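Local coordinates for protein starch synthase I (Hordeum vulgare, PDB 4HLN) that belongs to the plant starch synthase family, has the GT-B architecture of two Rossmann-like domains, and carries a bound glycan, at residues Arg125-Val130 against Met265-Asp270; Ala273-Val278 against Val345-Gly350; Asp292-Leu297 against Thr354-Val359; Asn390-Gly395 against Glu616-Ile621. All blocks are in the same frame, centred on the assembly; numbering follows the deposited sequence.

Contact 1 of 4, residues Arg125-Val130 against Met265-Asp270; sequences RSIVFV and MFVVND
With chi1 at -73°, Phe129 places its CG beside its own backbone N, and the ring comes down alongside Val267, whose CG1 lies anti to the backbone N (chi1 180°). The two side chains point the same way from adjacent parallel strands, and the isopropyl group of Val267 covers one face of the ring in a CH-pi contact, with Val267 CG1 3.7 Å from Phe129 CE1. Val267 CG2 also meets Ile127 CG2 at 4.0 Å. On the reverse of the sheet Val128 lies beside Phe266, its CB 4.0 Å from Phe266 CD1. Helix 150-156 covers Ile127 and Phe129, while helix 611-627 covers Met265 and Val267. The backbones form a parallel ladder, with Val128 N bonding to Met265 O at 2.7 Å. Val130 O takes two donors: Asn269 N at 3.0 Å, and Asn269 ND2 at 3.2 Å from above the carbonyl plane. Beta-branched and aromatic residues suit this Rossmann-like sheet because they give both faces apolar surface for packing. The pairing satisfies alternate peptide groups of 126-130, strand 160-166 takes up Ile127 and Phe129 on the other side, and the Asn269 amide adds a second grip on the last carbonyl.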
loop_
_atom_site.group_PDB
_atom_site.type_symbol
_atom_site.label_atom_id
_atom_site.label_comp_id
_atom_site.label_asym_id
_atom_site.label_seq_id
_atom_site.Cartn_x
_atom_site.Cartn_y
_atom_site.Cartn_z
ATOM N N ARG A 125 4.445 -13.734 17.597
ATOM C CA ARG A 125 5.831 -13.334 17.401
ATOM C C ARG A 125 6.113 -11.952 17.966
ATOM O O ARG A 125 5.198 -11.237 18.418
ATOM C CB ARG A 125 6.188 -13.339 15.912
ATOM C CG ARG A 125 5.974 -14.665 15.249
ATOM C CD ARG A 125 7.249 -15.107 14.620
ATOM N NE ARG A 125 7.233 -16.507 14.218
ATOM C CZ ARG A 125 8.190 -17.373 14.537
ATOM N NH1 ARG A 125 8.113 -18.630 14.124
ATOM N NH2 ARG A 125 9.230 -16.976 15.267
ATOM N N SER A 126 7.394 -11.595 17.938
ATOM C CA SER A 126 7.821 -10.253 18.278
ATOM C C SER A 126 8.136 -9.541 16.975
ATOM O O SER A 126 8.996 -9.971 16.211
ATOM C CB SER A 126 9.033 -10.275 19.204
ATOM O OG SER A 126 8.654 -10.738 20.494
ATOM N N ILE A 127 7.415 -8.460 16.722
ATOM C CA ILE A 127 7.470 -7.796 15.431
ATOM C C ILE A 127 7.823 -6.339 15.598
ATOM O O ILE A 127 7.185 -5.626 16.371
ATOM C CB ILE A 127 6.136 -7.910 14.708
ATOM C CG1 ILE A 127 5.728 -9.374 14.619
ATOM C CG2 ILE A 127 6.249 -7.350 13.321
ATOM C CD1 ILE A 127 4.341 -9.570 14.095
ATOM N N VAL A 128 8.848 -5.903 14.872
ATOM C CA VAL A 128 9.318 -4.535 14.991
ATOM C C VAL A 128 9.149 -3.811 13.663
ATOM O O VAL A 128 9.894 -4.054 12.713
ATOM C CB VAL A 128 10.801 -4.477 15.430
ATOM C CG1 VAL A 128 11.230 -3.046 15.645
ATOM C CG2 VAL A 128 11.043 -5.308 16.708
ATOM N N PHE A 129 8.151 -2.939 13.591
ATOM C CA PHE A 129 7.987 -2.075 12.422
ATOM C C PHE A 129 8.952 -0.918 12.487
ATOM O O PHE A 129 9.069 -0.273 13.518
ATOM C CB PHE A 129 6.561 -1.537 12.328
ATOM C CG PHE A 129 5.565 -2.566 11.913
ATOM C CD1 PHE A 129 5.183 -2.684 10.586
ATOM C CD2 PHE A 129 5.041 -3.455 12.848
ATOM C CE1 PHE A 129 4.273 -3.658 10.206
ATOM C CE2 PHE A 129 4.131 -4.429 12.477
ATOM C CZ PHE A 129 3.743 -4.530 11.151
ATOM N N VAL A 130 9.646 -0.655 11.385
ATOM C CA VAL A 130 10.478 0.543 11.288
ATOM C C VAL A 130 9.988 1.418 10.129
ATOM O O VAL A 130 9.765 0.938 9.011
ATOM C CB VAL A 130 11.971 0.190 11.152
ATOM C CG1 VAL A 130 12.847 1.450 11.280
ATOM C CG2 VAL A 130 12.361 -0.854 12.207
ATOM N N MET A 265 10.912 -10.202 14.037
ATOM C CA MET A 265 10.688 -9.904 12.643
ATOM C C MET A 265 10.706 -8.382 12.512
ATOM O O MET A 265 9.855 -7.685 13.079
ATOM C CB MET A 265 9.377 -10.516 12.128
ATOM C CG MET A 265 9.072 -10.154 10.645
ATOM S SD MET A 265 10.341 -10.583 9.402
ATOM C CE MET A 265 10.211 -12.370 9.417
ATOM N N PHE A 266 11.722 -7.869 11.820
ATOM C CA PHE A 266 11.757 -6.453 11.487
ATOM C C PHE A 266 11.011 -6.239 10.188
ATOM O O PHE A 266 11.349 -6.843 9.181
ATOM C CB PHE A 266 13.182 -5.975 11.307
ATOM C CG PHE A 266 13.970 -5.944 12.565
ATOM C CD1 PHE A 266 14.137 -4.762 13.257
ATOM C CD2 PHE A 266 14.562 -7.095 13.055
ATOM C CE1 PHE A 266 14.880 -4.727 14.429
ATOM C CE2 PHE A 266 15.305 -7.068 14.213
ATOM C CZ PHE A 266 15.466 -5.882 14.904
ATOM N N VAL A 267 9.986 -5.395 10.227
ATOM C CA VAL A 267 9.282 -4.974 9.020
ATOM C C VAL A 267 9.699 -3.549 8.680
ATOM O O VAL A 267 9.241 -2.586 9.297
ATOM C CB VAL A 267 7.773 -4.997 9.213
ATOM C CG1 VAL A 267 7.088 -4.554 7.946
ATOM C CG2 VAL A 267 7.333 -6.373 9.582
ATOM N N VAL A 268 10.585 -3.415 7.705
ATOM C CA VAL A 268 11.099 -2.102 7.358
ATOM C C VAL A 268 10.413 -1.474 6.134
ATOM O O VAL A 268 10.290 -2.080 5.081
ATOM C CB VAL A 268 12.606 -2.158 7.235
ATOM C CG1 VAL A 268 13.137 -2.956 8.419
ATOM C CG2 VAL A 268 13.002 -2.822 5.943
ATOM N N ASN A 269 9.936 -0.252 6.312
ATOM C CA ASN A 269 9.105 0.384 5.304
ATOM C C ASN A 269 9.881 1.368 4.482
ATOM O O ASN A 269 10.379 2.375 5.006
ATOM C CB ASN A 269 7.913 1.073 5.955
ATOM C CG ASN A 269 6.926 0.077 6.509
ATOM O OD1 ASN A 269 5.892 -0.189 5.903
ATOM N ND2 ASN A 269 7.257 -0.509 7.651
ATOM N N ASP A 270 10.007 1.049 3.193
ATOM C CA ASP A 270 10.540 1.991 2.218
ATOM C C ASP A 270 12.000 2.339 2.466
ATOM O O ASP A 270 12.685 1.647 3.215
ATOM C CB ASP A 270 9.656 3.242 2.195
ATOM C CG ASP A 270 8.237 2.937 1.699
ATOM O OD1 ASP A 270 8.100 2.365 0.580
ATOM O OD2 ASP A 270 7.268 3.239 2.443
#

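Contact 2 of 4, residues Ala273-Val278 against Val345-Gly350; sequences ASLVPV and VNFLKG
Leu275 and Phe347 meet obliquely, methyl against ring: Leu275 CD1 sits over one face of the Phe347 ring, displaced toward its rim, at 4.2 Å from Phe347 CZ. The approach is nearly along the ring normal, 16° off it, which makes this a CH-pi contact. Leu275 reaches it by holding CG anti to its backbone N (chi1 -160°), which swings the branched end out from the type I turn of Ala273 to Val276. The aromatic ring also meets Trp271, their planes about 70° apart, and touches Thr240 of helix 235-252.

Beside this pair Ser274 points toward the first turn of helix 347-354. Its CB rests 3.3 Å from Phe347 O, and its OG lies 3.5 Å from Leu348 CD1. Serine suits the place because it is small enough to lie against the helix backbone while its hydroxyl bonds to Asp270 O. Further along, Val278 CG2 lies 3.8 Å from Gly350 O; with no side chain on Gly350, valine packs directly against the helix backbone.

Asn346, at the N-cap just before helix 347-354, accepts Lys349 N on its OD1 at 2.9 Å. The donor comes from well above the carbonyl plane, yet the N-H points straight at the oxygen (171°). Within the N-terminal Rossmann-like domain, the contact joins the turn between strand 264-269 and helix 276-284 to the helix that leads into strand 357-360. Its chemistry is one CH-pi contact plus aliphatic groups laid against helix backbone, with no hydrogen bond across; Asp270 O satisfies Ser274 OG, and Gln305 OE1 takes Asn346 ND2.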
loop_
_atom_site.group_PDB
_atom_site.type_symbol
_atom_site.label_atom_id
_atom_site.label_comp_id
_atom_site.label_asym_id
_atom_site.label_seq_id
_atom_site.Cartn_x
_atom_site.Cartn_y
_atom_site.Cartn_z
ATOM N N ALA A 273 13.826 3.198 6.157
ATOM C CA ALA A 273 14.224 2.148 7.091
ATOM C C ALA A 273 15.063 1.071 6.418
ATOM O O ALA A 273 15.216 -0.019 6.949
ATOM C CB ALA A 273 12.979 1.509 7.715
ATOM N N SER A 274 15.598 1.365 5.242
ATOM C CA SER A 274 16.147 0.308 4.386
ATOM C C SER A 274 17.535 -0.120 4.779
ATOM O O SER A 274 18.056 -1.107 4.269
ATOM C CB SER A 274 16.136 0.726 2.917
ATOM O OG SER A 274 14.903 0.399 2.312
ATOM N N LEU A 275 18.150 0.628 5.678
ATOM C CA LEU A 275 19.507 0.309 6.077
ATOM C C LEU A 275 19.478 -0.747 7.184
ATOM O O LEU A 275 20.487 -1.387 7.466
ATOM C CB LEU A 275 20.223 1.571 6.548
ATOM C CG LEU A 275 21.747 1.506 6.539
ATOM C CD1 LEU A 275 22.268 1.597 5.108
ATOM C CD2 LEU A 275 22.321 2.625 7.361
ATOM N N VAL A 276 18.311 -0.930 7.800
ATOM C CA VAL A 276 18.181 -1.846 8.922
ATOM C C VAL A 276 18.666 -3.275 8.596
ATOM O O VAL A 276 19.491 -3.827 9.315
ATOM C CB VAL A 276 16.723 -1.864 9.429
ATOM C CG1 VAL A 276 16.457 -3.091 10.283
ATOM C CG2 VAL A 276 16.422 -0.580 10.179
ATOM N N PRO A 277 18.148 -3.874 7.510
ATOM C CA PRO A 277 18.568 -5.226 7.134
ATOM C C PRO A 277 20.038 -5.289 6.787
ATOM O O PRO A 277 20.657 -6.359 6.886
ATOM C CB PRO A 277 17.736 -5.535 5.892
ATOM C CG PRO A 277 17.164 -4.242 5.455
ATOM C CD PRO A 277 17.094 -3.349 6.626
ATOM N N VAL A 278 20.606 -4.158 6.389
ATOM C CA VAL A 278 22.043 -4.135 6.115
ATOM C C VAL A 278 22.800 -4.182 7.438
ATOM O O VAL A 278 23.734 -4.949 7.600
ATOM C CB VAL A 278 22.469 -2.894 5.284
ATOM C CG1 VAL A 278 23.923 -3.018 4.840
ATOM C CG2 VAL A 278 21.566 -2.726 4.079
ATOM N N VAL A 345 25.031 5.506 -3.797
ATOM C CA VAL A 345 24.523 4.504 -2.873
ATOM C C VAL A 345 23.013 4.566 -2.861
ATOM O O VAL A 345 22.420 5.630 -3.003
ATOM C CB VAL A 345 25.062 4.675 -1.463
ATOM C CG1 VAL A 345 26.564 4.428 -1.472
ATOM C CG2 VAL A 345 24.741 6.060 -0.952
ATOM N N ASN A 346 22.398 3.406 -2.706
ATOM C CA ASN A 346 20.971 3.287 -2.885
ATOM C C ASN A 346 20.356 2.482 -1.739
ATOM O O ASN A 346 20.338 1.256 -1.766
ATOM C CB ASN A 346 20.693 2.629 -4.241
ATOM C CG ASN A 346 19.208 2.556 -4.570
ATOM O OD1 ASN A 346 18.366 2.412 -3.681
ATOM N ND2 ASN A 346 18.881 2.632 -5.864
ATOM N N PHE A 347 19.838 3.191 -0.743
ATOM C CA PHE A 347 19.208 2.567 0.409
ATOM C C PHE A 347 18.268 1.420 0.088
ATOM O O PHE A 347 18.462 0.305 0.587
ATOM C CB PHE A 347 18.494 3.596 1.286
ATOM C CG PHE A 347 19.394 4.254 2.306
ATOM C CD1 PHE A 347 20.738 4.492 2.020
ATOM C CD2 PHE A 347 18.901 4.625 3.552
ATOM C CE1 PHE A 347 21.562 5.108 2.947
ATOM C CE2 PHE A 347 19.716 5.235 4.487
ATOM C CZ PHE A 347 21.053 5.479 4.181
ATOM N N LEU A 348 17.242 1.696 -0.712
ATOM C CA LEU A 348 16.240 0.690 -1.047
ATOM C C LEU A 348 16.905 -0.513 -1.694
ATOM O O LEU A 348 16.613 -1.661 -1.345
ATOM C CB LEU A 348 15.200 1.283 -1.991
ATOM C CG LEU A 348 13.902 0.498 -2.107
ATOM C CD1 LEU A 348 13.259 0.470 -0.756
ATOM C CD2 LEU A 348 12.965 1.157 -3.099
ATOM N N LYS A 349 17.809 -0.239 -2.635
ATOM C CA LYS A 349 18.568 -1.290 -3.283
ATOM C C LYS A 349 19.286 -2.170 -2.246
ATOM O O LYS A 349 19.274 -3.393 -2.343
ATOM C CB LYS A 349 19.573 -0.676 -4.256
ATOM C CG LYS A 349 20.390 -1.682 -5.049
ATOM C CD LYS A 349 21.722 -1.999 -4.379
ATOM C CE LYS A 349 22.606 -2.900 -5.261
ATOM N NZ LYS A 349 23.968 -3.140 -4.680
ATOM N N GLY A 350 19.915 -1.524 -1.269
ATOM C CA GLY A 350 20.618 -2.198 -0.193
ATOM C C GLY A 350 19.747 -3.177 0.570
ATOM O O GLY A 350 20.178 -4.287 0.897
#

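Contact 3 of 4, residues Asp292-Leu297 against Thr354-Val359; sequences DSRSTL and TADRIV
Strands 294-299 and 357-360 are parallel neighbours in the Rossmann-like sheet of the N-terminal domain, and Ser295 and Asp356 meet where they come together. Ser295 is held at both ends of its backbone: its O accepts Asp356 N at 2.9 Å and Arg357 N at 3.2 Å, and its N donates to Asp356 OD2 at 2.9 Å. That carboxylate oxygen is met on its anti side, 25° out of the carboxylate plane. Asp356 suits the spot because its short arm, with CG beside its own backbone N (chi1 -61°), can reach back to the neighbouring strand while OD1 takes Tyr631 N. Arg294 crosses the aspartate at about a right angle with its aliphatic part; its guanidinium turns elsewhere, to Ala625 O and Asp628 O. From Arg357 on, regular parallel pairing follows, with Leu297 N bonding to Arg357 O at 3.1 Å and Val359 N to Leu297 O at 2.7 Å. Leu297 CB packs 3.9 Å from Ala355 CB, and Thr296 CG2 lies 3.9 Å from Val359 CG2. Strand 264-269 pairs with 294-299 on its other edge, helix 611-627 covers Thr296 and Arg357, and Pro277 of helix 276-284 packs on Ser295.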
loop_
_atom_site.group_PDB
_atom_site.type_symbol
_atom_site.label_atom_id
_atom_site.label_comp_id
_atom_site.label_asym_id
_atom_site.label_seq_id
_atom_site.Cartn_x
_atom_site.Cartn_y
_atom_site.Cartn_z
ATOM N N ASP A 292 18.765 -15.008 15.011
ATOM C CA ASP A 292 17.434 -15.586 14.913
ATOM C C ASP A 292 16.356 -14.582 14.505
ATOM O O ASP A 292 15.160 -14.866 14.598
ATOM C CB ASP A 292 17.090 -16.308 16.210
ATOM C CG ASP A 292 17.914 -17.570 16.388
ATOM O OD1 ASP A 292 18.137 -18.271 15.371
ATOM O OD2 ASP A 292 18.358 -17.848 17.526
ATOM N N SER A 293 16.796 -13.414 14.043
ATOM C CA SER A 293 15.885 -12.407 13.527
ATOM C C SER A 293 15.912 -12.367 12.013
ATOM O O SER A 293 16.923 -12.670 11.385
ATOM C CB SER A 293 16.218 -11.036 14.087
ATOM O OG SER A 293 15.914 -10.999 15.467
ATOM N N ARG A 294 14.777 -11.999 11.441
ATOM C CA ARG A 294 14.640 -11.875 10.005
ATOM C C ARG A 294 14.111 -10.482 9.706
ATOM O O ARG A 294 13.778 -9.726 10.622
ATOM C CB ARG A 294 13.681 -12.941 9.477
ATOM C CG ARG A 294 14.103 -14.381 9.779
ATOM C CD ARG A 294 15.373 -14.723 9.023
ATOM N NE ARG A 294 15.669 -16.143 9.071
ATOM C CZ ARG A 294 16.520 -16.704 9.924
ATOM N NH1 ARG A 294 17.169 -15.966 10.820
ATOM N NH2 ARG A 294 16.717 -18.011 9.879
ATOM N N SER A 295 14.033 -10.134 8.429
ATOM C CA SER A 295 13.462 -8.844 8.042
ATOM C C SER A 295 12.648 -8.895 6.757
ATOM O O SER A 295 12.945 -9.654 5.833
ATOM C CB SER A 295 14.545 -7.775 7.923
ATOM O OG SER A 295 15.495 -8.139 6.942
ATOM N N THR A 296 11.618 -8.062 6.716
ATOM C CA THR A 296 10.759 -7.953 5.557
ATOM C C THR A 296 10.758 -6.526 5.054
ATOM O O THR A 296 10.459 -5.587 5.788
ATOM C CB THR A 296 9.324 -8.352 5.901
ATOM O OG1 THR A 296 9.320 -9.701 6.382
ATOM C CG2 THR A 296 8.392 -8.210 4.662
ATOM N N LEU A 297 11.099 -6.366 3.792
ATOM C CA LEU A 297 11.074 -5.057 3.193
ATOM C C LEU A 297 9.684 -4.827 2.600
ATOM O O LEU A 297 9.193 -5.646 1.822
ATOM C CB LEU A 297 12.172 -4.947 2.133
ATOM C CG LEU A 297 12.120 -3.686 1.276
ATOM C CD1 LEU A 297 12.310 -2.427 2.138
ATOM C CD2 LEU A 297 13.167 -3.791 0.179
ATOM N N THR A 354 19.496 -7.446 0.816
ATOM C CA THR A 354 19.754 -8.106 2.106
ATOM C C THR A 354 18.527 -8.557 2.911
ATOM O O THR A 354 18.657 -9.305 3.871
ATOM C CB THR A 354 20.568 -7.194 3.036
ATOM O OG1 THR A 354 19.884 -5.936 3.191
ATOM C CG2 THR A 354 21.949 -6.962 2.465
ATOM N N ALA A 355 17.345 -8.086 2.552
ATOM C CA ALA A 355 16.149 -8.438 3.309
ATOM C C ALA A 355 15.885 -9.910 3.127
ATOM O O ALA A 355 16.433 -10.528 2.226
ATOM C CB ALA A 355 14.955 -7.636 2.827
ATOM N N ASP A 356 15.025 -10.474 3.963
ATOM C CA ASP A 356 14.732 -11.898 3.857
ATOM C C ASP A 356 13.520 -12.171 2.977
ATOM O O ASP A 356 13.577 -13.017 2.090
ATOM C CB ASP A 356 14.611 -12.516 5.247
ATOM C CG ASP A 356 15.907 -12.387 6.038
ATOM O OD1 ASP A 356 16.982 -12.669 5.458
ATOM O OD2 ASP A 356 15.863 -11.966 7.215
ATOM N N ARG A 357 12.439 -11.438 3.218
ATOM C CA ARG A 357 11.287 -11.448 2.331
ATOM C C ARG A 357 11.037 -10.026 1.821
ATOM O O ARG A 357 11.514 -9.066 2.412
ATOM C CB ARG A 357 10.035 -11.947 3.065
ATOM C CG ARG A 357 10.140 -13.310 3.725
ATOM C CD ARG A 357 10.244 -14.430 2.740
ATOM N NE ARG A 357 9.160 -14.433 1.765
ATOM C CZ ARG A 357 8.884 -15.467 0.974
ATOM N NH1 ARG A 357 9.608 -16.587 1.073
ATOM N NH2 ARG A 357 7.881 -15.385 0.098
ATOM N N ILE A 358 10.279 -9.893 0.734
ATOM C CA ILE A 358 9.948 -8.584 0.187
ATOM C C ILE A 358 8.487 -8.481 -0.201
ATOM O O ILE A 358 7.988 -9.272 -1.001
ATOM C CB ILE A 358 10.769 -8.272 -1.071
ATOM C CG1 ILE A 358 12.259 -8.287 -0.741
ATOM C CG2 ILE A 358 10.331 -6.918 -1.680
ATOM C CD1 ILE A 358 13.141 -8.129 -1.903
ATOM N N VAL A 359 7.808 -7.493 0.365
ATOM C CA VAL A 359 6.430 -7.202 0.010
ATOM C C VAL A 359 6.401 -5.899 -0.776
ATOM O O VAL A 359 6.823 -4.851 -0.291
ATOM C CB VAL A 359 5.556 -7.068 1.268
ATOM C CG1 VAL A 359 4.154 -6.626 0.898
ATOM C CG2 VAL A 359 5.531 -8.389 2.035
HETATM O O HOH W 1 17.161 -9.987 7.664
#

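Contact 4 of 4, residues Asn390-Gly395 against Glu616-Ile621; sequences NGIVNG and EQYEQI
Tyr618 reaches from its helix to Val393 with the whole length of its ring, and its hydroxyl oxygen accepts Val393 N at 3.0 Å in a nearly straight bond (167°). Its CG stands beside the backbone N (chi1 -72°), which carries the phenol away from the helix toward the loop. The ring meets Val393 edge-on, with Val393 O near its plane, while Val393 CB lies 4.1 Å from Tyr618 CE2. Ile392 turns its CB away from the helix, yet its CG2 methyl still comes within 3.6 Å of Tyr618 OH. A tyrosine suits this place because its ring can lie edge-on against Val393 while the phenol oxygen accepts a peptide N-H.

Strand 389-391 is an edge strand of the N-terminal Rossmann-like sheet. Helix 611-627, near the end of the chain, returns to pack over this sheet, as in other GT-B proteins, where the C-terminal helix crosses back to the first domain.

Two further pairs flank the tyrosine. Asn390 and Ile621 approach from opposite directions, and Ile621 CD1 touches the amide of Asn390, 3.7 Å from its CG; Asn390 OD1 accepts from Arg357 NH2. Gln617 crosses Val393 at about a right angle, its CG 4.2 Å from Val393 CG1. The bend in the Gln617 chain at chi2 (-65°) leaves its aliphatic part to the valine, while NE2 donates to His613 O in the preceding helical turn.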
loop_
_atom_site.group_PDB
_atom_site.type_symbol
_atom_site.label_atom_id
_atom_site.label_comp_id
_atom_site.label_asym_id
_atom_site.label_seq_id
_atom_site.Cartn_x
_atom_site.Cartn_y
_atom_site.Cartn_z
ATOM N N ASN A 390 6.091 -10.804 -2.663
ATOM C CA ASN A 390 4.650 -10.871 -2.414
ATOM C C ASN A 390 4.080 -9.481 -2.551
ATOM O O ASN A 390 4.774 -8.490 -2.309
ATOM C CB ASN A 390 4.354 -11.379 -1.002
ATOM C CG ASN A 390 5.050 -12.697 -0.684
ATOM O OD1 ASN A 390 6.177 -12.730 -0.149
ATOM N ND2 ASN A 390 4.379 -13.792 -1.007
ATOM N N GLY A 391 2.812 -9.399 -2.936
ATOM C CA GLY A 391 2.163 -8.109 -3.066
ATOM C C GLY A 391 1.747 -7.543 -1.722
ATOM O O GLY A 391 1.653 -8.270 -0.730
ATOM N N ILE A 392 1.507 -6.237 -1.685
ATOM C CA ILE A 392 0.968 -5.605 -0.490
ATOM C C ILE A 392 -0.451 -6.118 -0.295
ATOM O O ILE A 392 -1.196 -6.239 -1.249
ATOM C CB ILE A 392 0.886 -4.077 -0.636
ATOM C CG1 ILE A 392 2.158 -3.508 -1.280
ATOM C CG2 ILE A 392 0.619 -3.445 0.708
ATOM C CD1 ILE A 392 3.090 -2.824 -0.319
ATOM N N VAL A 393 -0.829 -6.441 0.934
ATOM C CA VAL A 393 -2.206 -6.845 1.200
ATOM C C VAL A 393 -2.798 -5.923 2.247
ATOM O O VAL A 393 -2.184 -5.693 3.294
ATOM C CB VAL A 393 -2.317 -8.313 1.676
ATOM C CG1 VAL A 393 -3.781 -8.668 2.014
ATOM C CG2 VAL A 393 -1.763 -9.261 0.617
ATOM N N ASN A 394 -3.982 -5.391 1.944
ATOM C CA ASN A 394 -4.662 -4.444 2.823
ATOM C C ASN A 394 -6.013 -4.967 3.333
ATOM O O ASN A 394 -6.507 -6.005 2.881
ATOM C CB ASN A 394 -4.826 -3.076 2.126
ATOM C CG ASN A 394 -3.472 -2.426 1.734
ATOM O OD1 ASN A 394 -3.223 -2.139 0.558
ATOM N ND2 ASN A 394 -2.616 -2.178 2.725
ATOM N N GLY A 395 -6.597 -4.255 4.293
ATOM C CA GLY A 395 -7.921 -4.587 4.785
ATOM C C GLY A 395 -8.818 -3.362 4.795
ATOM O O GLY A 395 -8.366 -2.243 4.516
ATOM N N GLU A 616 -3.080 -12.387 8.645
ATOM C CA GLU A 616 -2.857 -13.804 8.431
ATOM C C GLU A 616 -1.834 -14.010 7.303
ATOM O O GLU A 616 -0.895 -14.802 7.442
ATOM C CB GLU A 616 -4.185 -14.447 8.069
ATOM C CG GLU A 616 -4.303 -15.902 8.366
ATOM C CD GLU A 616 -5.758 -16.341 8.351
ATOM O OE1 GLU A 616 -6.642 -15.474 8.139
ATOM O OE2 GLU A 616 -6.020 -17.546 8.556
ATOM N N GLN A 617 -2.007 -13.283 6.197
ATOM C CA GLN A 617 -1.092 -13.374 5.061
ATOM C C GLN A 617 0.339 -13.006 5.472
ATOM O O GLN A 617 1.288 -13.759 5.241
ATOM C CB GLN A 617 -1.534 -12.445 3.937
ATOM C CG GLN A 617 -3.007 -12.453 3.654
ATOM C CD GLN A 617 -3.466 -13.783 3.146
ATOM O OE1 GLN A 617 -3.078 -14.202 2.058
ATOM N NE2 GLN A 617 -4.294 -14.468 3.931
ATOM N N TYR A 618 0.500 -11.836 6.076
ATOM C CA TYR A 618 1.823 -11.432 6.510
ATOM C C TYR A 618 2.411 -12.473 7.457
ATOM O O TYR A 618 3.619 -12.710 7.458
ATOM C CB TYR A 618 1.786 -10.040 7.151
ATOM C CG TYR A 618 1.565 -8.937 6.141
ATOM C CD1 TYR A 618 2.640 -8.360 5.468
ATOM C CD2 TYR A 618 0.288 -8.483 5.845
ATOM C CE1 TYR A 618 2.449 -7.360 4.529
ATOM C CE2 TYR A 618 0.086 -7.484 4.907
ATOM C CZ TYR A 618 1.171 -6.924 4.249
ATOM O OH TYR A 618 0.980 -5.921 3.315
ATOM N N GLU A 619 1.551 -13.099 8.256
ATOM C CA GLU A 619 2.013 -14.078 9.232
ATOM C C GLU A 619 2.655 -15.261 8.522
ATOM O O GLU A 619 3.705 -15.751 8.929
ATOM C CB GLU A 619 0.853 -14.552 10.089
ATOM C CG GLU A 619 0.514 -13.648 11.257
ATOM C CD GLU A 619 -0.835 -14.003 11.868
ATOM O OE1 GLU A 619 -1.407 -15.049 11.475
ATOM O OE2 GLU A 619 -1.327 -13.233 12.724
ATOM N N GLN A 620 2.009 -15.705 7.450
ATOM C CA GLN A 620 2.535 -16.761 6.607
ATOM C C GLN A 620 3.931 -16.377 6.129
ATOM O O GLN A 620 4.905 -17.115 6.300
ATOM C CB GLN A 620 1.592 -16.963 5.415
ATOM C CG GLN A 620 2.087 -17.943 4.374
ATOM C CD GLN A 620 2.139 -19.375 4.898
ATOM O OE1 GLN A 620 1.276 -20.195 4.571
ATOM N NE2 GLN A 620 3.154 -19.682 5.717
ATOM N N ILE A 621 4.013 -15.190 5.549
ATOM C CA ILE A 621 5.263 -14.667 5.045
ATOM C C ILE A 621 6.368 -14.743 6.088
ATOM O O ILE A 621 7.432 -15.286 5.813
ATOM C CB ILE A 621 5.061 -13.232 4.515
ATOM C CG1 ILE A 621 4.279 -13.285 3.205
ATOM C CG2 ILE A 621 6.387 -12.504 4.318
ATOM C CD1 ILE A 621 3.793 -11.938 2.749
#

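In the fold
Contacts 1, 3 and 4 all reach the same N-terminal sheet; five neighbouring strands of it lie in the order 126-130, 264-269, 294-299, 357-360, 389-391. Contacts 1 and 3 are buried strand pairs dominated by backbone bonds; Thr296 pairs with both Phe266 and Val268, joining them directly. An asparagine supplements the pairing in contact 1, an aspartate in contact 3. Contact 2, also buried, joins the turn into helix 276-284 to the first turn of helix 347-354 without a bond across, and its helices lead onward into the strands of contact 3. Contact 4, only partly buried, lies at the sheet edge and relies on one phenol bond; Asn390 pairs with Ile358, linking it to contact 3.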